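Glyoxalase 3 (Candida albicans, PDB 4LRU) catalyses the one-step, glutathione-independent conversion of methylglyoxal to D-lactate, detoxifying methylglyoxal made by the metabolism of the cell. Local coordinates at residues Gly132-Ala137 and Arg215-Val220; Asn208-Asp213 and Val226-Asp231. One frame throughout, in Å; residues are numbered along the deposited sequence.

In the fold
From the N terminus, the chain lays down several parallel strands of the central mixed sheet before helix 119-130 leads into strand 134-138. Contact 1 joins that strand to strand 216-219, 78 residues later, closing a long loop that holds the inferred active-site residues Cys139, His140 and Glu171. Contact 2 closes a short one, from the edge strand 210-213 to helix 225-236. The two cross, since 215-220 lies between the segments of contact 2. They meet where strand 210-213 runs antiparallel beside 216-219, and helix 225-236 packs on one face of this part of the sheet. Strands 134-138, 216-219 and 210-213 and helix 225-236 are thereby tied together.

Contact 1 of 2, residues Gly132-Ala137 and Arg215-Val220; sequences GGVVSA and RIVTGV
The guanidinium of Arg215 offers its edge to Gly133: NH1 donates to Gly133 O at 2.9 Å, with the acceptor 15° out of the guanidinium plane and the donor in the carbonyl plane. Gly132 CA approaches the same group obliquely, 3.4 Å from NH1. A bend at chi3 (-63°) turns the arginine head back toward these glycines. NH1 also bonds to Tyr129 O, and the guanidinium makes a cation-pi contact with Tyr129, so the arginine binds to the end of helix 119-130, where Gly132, at positive phi, is the C-prime residue of a Schellman motif.

Past the glycines the backbones run parallel. Val135 N donates to Arg215 O at 3.0 Å, and Val135 O receives Val217 N. The ladder continues from Ala137 N to Val217 O and from Gly219 N to Ala137 O, the latter 3.1 Å long. Between these rungs CA-H groups fill in, as where Ser136 CA lies 3.0 Å from Val217 O.

The faces differ. On one, Val134 CG1 lies 4.2 Å from Val217 CG2, and both valines pack on Val232 of helix 225-236. With CG2 opposite its carbonyl carbon, Val134 also sets that methyl 4.0 Å from Arg215 CB. Ser136 OG is held by Phe103 O of the neighbouring strand. On the other face, Ile216 packs on Tyr129, as does Val135 in the conformer given, while Thr218 OG1 takes the N-H of Thr164.

Such parallel pairing, sandwiched by helices, characterises the alpha/beta core of the DJ-1 superfamily; here its C-terminal end, where Gly219 also bonds to the backbone of Cys139, lies beside that inferred active-site cysteine.

Contact 2 of 2, residues Asn208-Asp213 and Val226-Asp231; sequences NFTVTD and VKTAED
Asp231 OD2 is gripped by two donors, one from the strand and one from its own helix. Thr210 OG1 donates to it at 2.5 Å, a short bond that meets the oxygen nearly along its C-O axis. Lys227 NZ, one turn earlier in the helix, reaches the syn lone pair of the same OD2 at 2.9 Å and makes a salt bridge. The lysine chain is extended until chi4 (-68°), whose bend brings the ammonium round to the carboxylate.

Thr210 meets the helix with both branches. Its chi1 of 66° sends OG1 to the aspartate, while CG2 comes 3.5 Å from Thr228 OG1, a hydroxyl hydrogen-bonded to Ser224 O. Two residues before Thr210, Asn208 OD1 lies 3.3 Å from Lys227 CB, its amide set against the aliphatic part of the lysine.

Three waters add bridges between the two segments. One takes the N-H of Lys227 and donates to Asn208 OD1; another accepts from Thr210 N and Lys227 NZ. The third links Thr212 OG1 with Asp231 O, to which it donates at 2.7 Å.

The strand and helix run nearly parallel (20°) at the sheet edge, joined mainly by polar groups and water. Two donors on one carboxylate oxygen, one of them an ammonium, would be expected to stabilise the ionised form of Asp231.

Contact 1 of 2, residues Gly132-Ala137 and Arg215-Val220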
# COMPACT_ATOMS: atom_id res chain seq x y z
N GLY A 132 -7.07 17.79 -0.41
CA GLY A 132 -5.85 18.16 -1.12
C GLY A 132 -4.59 17.43 -0.68
O GLY A 132 -3.47 17.87 -0.98
N GLY A 133 -4.76 16.33 0.05
CA GLY A 133 -3.69 15.40 0.35
C GLY A 133 -3.32 14.46 -0.78
O GLY A 133 -3.87 14.54 -1.89
N VAL A 134 -2.39 13.55 -0.50
CA VAL A 134 -1.91 12.61 -1.50
C VAL A 134 -2.32 11.20 -1.07
O VAL A 134 -2.14 10.80 0.09
CB VAL A 134 -0.38 12.72 -1.69
CG1 VAL A 134 0.18 11.51 -2.42
CG2 VAL A 134 -0.05 14.00 -2.44
N VAL A 135 -2.88 10.46 -2.03
CA VAL A 135 -3.26 9.07 -1.82
C VAL A 135 -2.39 8.18 -2.71
O VAL A 135 -2.20 8.47 -3.90
CB VAL A 135 -4.75 8.84 -2.16
CG1 VAL A 135 -5.11 7.36 -2.03
CG2 VAL A 135 -5.63 9.69 -1.26
N SER A 136 -1.86 7.12 -2.12
CA SER A 136 -0.77 6.36 -2.72
C SER A 136 -0.84 4.91 -2.29
O SER A 136 -1.43 4.57 -1.27
CB SER A 136 0.57 6.97 -2.35
OG SER A 136 0.78 6.89 -0.95
N ALA A 137 -0.23 4.04 -3.09
CA ALA A 137 -0.11 2.64 -2.75
C ALA A 137 0.97 2.00 -3.60
O ALA A 137 1.29 2.46 -4.70
CB ALA A 137 -1.44 1.94 -2.96
N ARG A 215 -2.20 14.02 -7.47
CA ARG A 215 -2.01 13.63 -6.07
C ARG A 215 -2.30 12.14 -5.85
O ARG A 215 -2.56 11.69 -4.73
CB ARG A 215 -2.87 14.53 -5.16
CG ARG A 215 -2.34 15.96 -5.08
CD ARG A 215 -3.31 16.92 -4.42
NE ARG A 215 -4.56 17.03 -5.17
CZ ARG A 215 -5.71 16.50 -4.80
NH1 ARG A 215 -5.80 15.83 -3.65
NH2 ARG A 215 -6.78 16.61 -5.58
N ILE A 216 -2.21 11.37 -6.92
CA ILE A 216 -2.25 9.91 -6.83
C ILE A 216 -0.89 9.37 -7.26
O ILE A 216 -0.42 9.67 -8.35
CB ILE A 216 -3.32 9.34 -7.76
CG1 ILE A 216 -4.68 9.94 -7.39
CG2 ILE A 216 -3.34 7.82 -7.65
CD1 ILE A 216 -5.79 9.58 -8.35
N VAL A 217 -0.27 8.60 -6.38
CA VAL A 217 1.06 8.06 -6.63
C VAL A 217 1.05 6.56 -6.38
O VAL A 217 0.65 6.09 -5.31
CB VAL A 217 2.13 8.72 -5.75
CG1 VAL A 217 3.50 8.16 -6.04
CG2 VAL A 217 2.11 10.23 -5.93
N THR A 218 1.46 5.79 -7.38
CA THR A 218 1.50 4.35 -7.22
C THR A 218 2.84 3.78 -7.66
O THR A 218 3.53 4.38 -8.48
CB THR A 218 0.37 3.67 -8.02
OG1 THR A 218 0.35 4.18 -9.36
CG2 THR A 218 -0.98 3.95 -7.38
N GLY A 219 3.19 2.62 -7.11
CA GLY A 219 4.40 1.89 -7.48
C GLY A 219 4.16 0.41 -7.67
O GLY A 219 3.14 -0.13 -7.23
N VAL A 220 5.10 -0.27 -8.31
CA VAL A 220 4.82 -1.60 -8.86
C VAL A 220 4.90 -2.75 -7.85
O VAL A 220 4.15 -3.73 -7.92
CB VAL A 220 5.75 -1.90 -10.04
CG1 VAL A 220 5.49 -3.29 -10.60
CG2 VAL A 220 5.56 -0.85 -11.12

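Contact 2 of 2, residues Asn208-Asp213 and Val226-Asp231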
# COMPACT_ATOMS: atom_id res chain seq x y z
N ASN A 208 12.05 -0.75 -10.57
CA ASN A 208 11.76 0.35 -9.66
C ASN A 208 11.00 1.44 -10.43
O ASN A 208 11.60 2.17 -11.22
CB ASN A 208 13.08 0.89 -9.13
CG ASN A 208 12.91 2.03 -8.15
OD1 ASN A 208 11.83 2.25 -7.58
ND2 ASN A 208 13.99 2.77 -7.94
N PHE A 209 9.68 1.44 -10.30
CA PHE A 209 8.84 2.24 -11.17
C PHE A 209 7.62 2.75 -10.42
O PHE A 209 6.97 1.99 -9.70
CB PHE A 209 8.39 1.42 -12.38
CG PHE A 209 7.55 2.19 -13.38
CD1 PHE A 209 8.11 3.22 -14.13
CD2 PHE A 209 6.21 1.88 -13.55
CE1 PHE A 209 7.33 3.93 -15.03
CE2 PHE A 209 5.44 2.58 -14.46
CZ PHE A 209 5.99 3.61 -15.19
N THR A 210 7.35 4.04 -10.61
CA THR A 210 6.17 4.68 -10.08
C THR A 210 5.46 5.51 -11.14
O THR A 210 6.04 5.89 -12.17
CB THR A 210 6.50 5.62 -8.92
OG1 THR A 210 7.29 6.72 -9.41
CG2 THR A 210 7.21 4.89 -7.81
N VAL A 211 4.19 5.80 -10.86
CA VAL A 211 3.38 6.69 -11.68
C VAL A 211 2.76 7.73 -10.77
O VAL A 211 2.19 7.39 -9.73
CB VAL A 211 2.28 5.92 -12.41
CG1 VAL A 211 1.30 6.87 -13.08
CG2 VAL A 211 2.89 4.96 -13.43
N THR A 212 2.90 9.00 -11.16
CA THR A 212 2.24 10.10 -10.46
C THR A 212 1.21 10.70 -11.39
O THR A 212 1.52 11.07 -12.54
CB THR A 212 3.27 11.19 -10.06
OG1 THR A 212 4.20 10.65 -9.10
CG2 THR A 212 2.56 12.39 -9.46
N ASP A 213 -0.03 10.77 -10.90
CA ASP A 213 -1.08 11.49 -11.60
C ASP A 213 -1.66 12.49 -10.61
O ASP A 213 -2.53 12.15 -9.80
CB ASP A 213 -2.15 10.54 -12.14
CG ASP A 213 -3.08 11.22 -13.12
OD1 ASP A 213 -3.18 12.47 -13.03
OD2 ASP A 213 -3.65 10.53 -13.99
N VAL A 226 10.44 2.49 -1.79
CA VAL A 226 11.15 3.72 -1.46
C VAL A 226 10.73 4.83 -2.42
O VAL A 226 10.35 5.92 -2.00
CB VAL A 226 12.68 3.55 -1.46
CG1 VAL A 226 13.36 4.90 -1.36
CG2 VAL A 226 13.13 2.68 -0.30
N LYS A 227 10.80 4.55 -3.72
CA LYS A 227 10.54 5.58 -4.71
C LYS A 227 9.09 6.05 -4.60
O LYS A 227 8.81 7.22 -4.81
CB LYS A 227 10.83 5.06 -6.12
CG LYS A 227 10.89 6.16 -7.18
CD LYS A 227 11.20 5.59 -8.56
CE LYS A 227 11.48 6.70 -9.58
NZ LYS A 227 10.26 7.50 -9.88
N THR A 228 8.17 5.14 -4.29
CA THR A 228 6.76 5.51 -4.16
C THR A 228 6.61 6.54 -3.04
O THR A 228 5.99 7.59 -3.23
CB THR A 228 5.83 4.32 -3.90
OG1 THR A 228 6.04 3.30 -4.89
CG2 THR A 228 4.38 4.75 -3.95
N ALA A 229 7.23 6.27 -1.90
CA ALA A 229 7.22 7.22 -0.79
C ALA A 229 7.88 8.55 -1.13
O ALA A 229 7.36 9.62 -0.80
CB ALA A 229 7.87 6.61 0.44
N GLU A 230 9.03 8.49 -1.80
CA GLU A 230 9.72 9.71 -2.20
C GLU A 230 8.84 10.50 -3.16
O GLU A 230 8.78 11.73 -3.08
CB GLU A 230 11.07 9.40 -2.85
CG GLU A 230 12.08 8.77 -1.91
CD GLU A 230 13.39 8.43 -2.62
OE1 GLU A 230 13.35 8.22 -3.86
OE2 GLU A 230 14.45 8.36 -1.95
N ASP A 231 8.16 9.81 -4.07
CA ASP A 231 7.34 10.51 -5.07
C ASP A 231 6.01 11.02 -4.46
O ASP A 231 5.42 11.98 -4.96
CB ASP A 231 7.09 9.59 -6.26
CG ASP A 231 8.33 9.42 -7.15
OD1 ASP A 231 9.27 10.25 -7.05
OD2 ASP A 231 8.36 8.48 -7.96
O HOH W 1 12.31 2.31 -4.78
O HOH W 2 9.04 5.87 -12.20
O HOH W 3 5.56 12.63 -7.59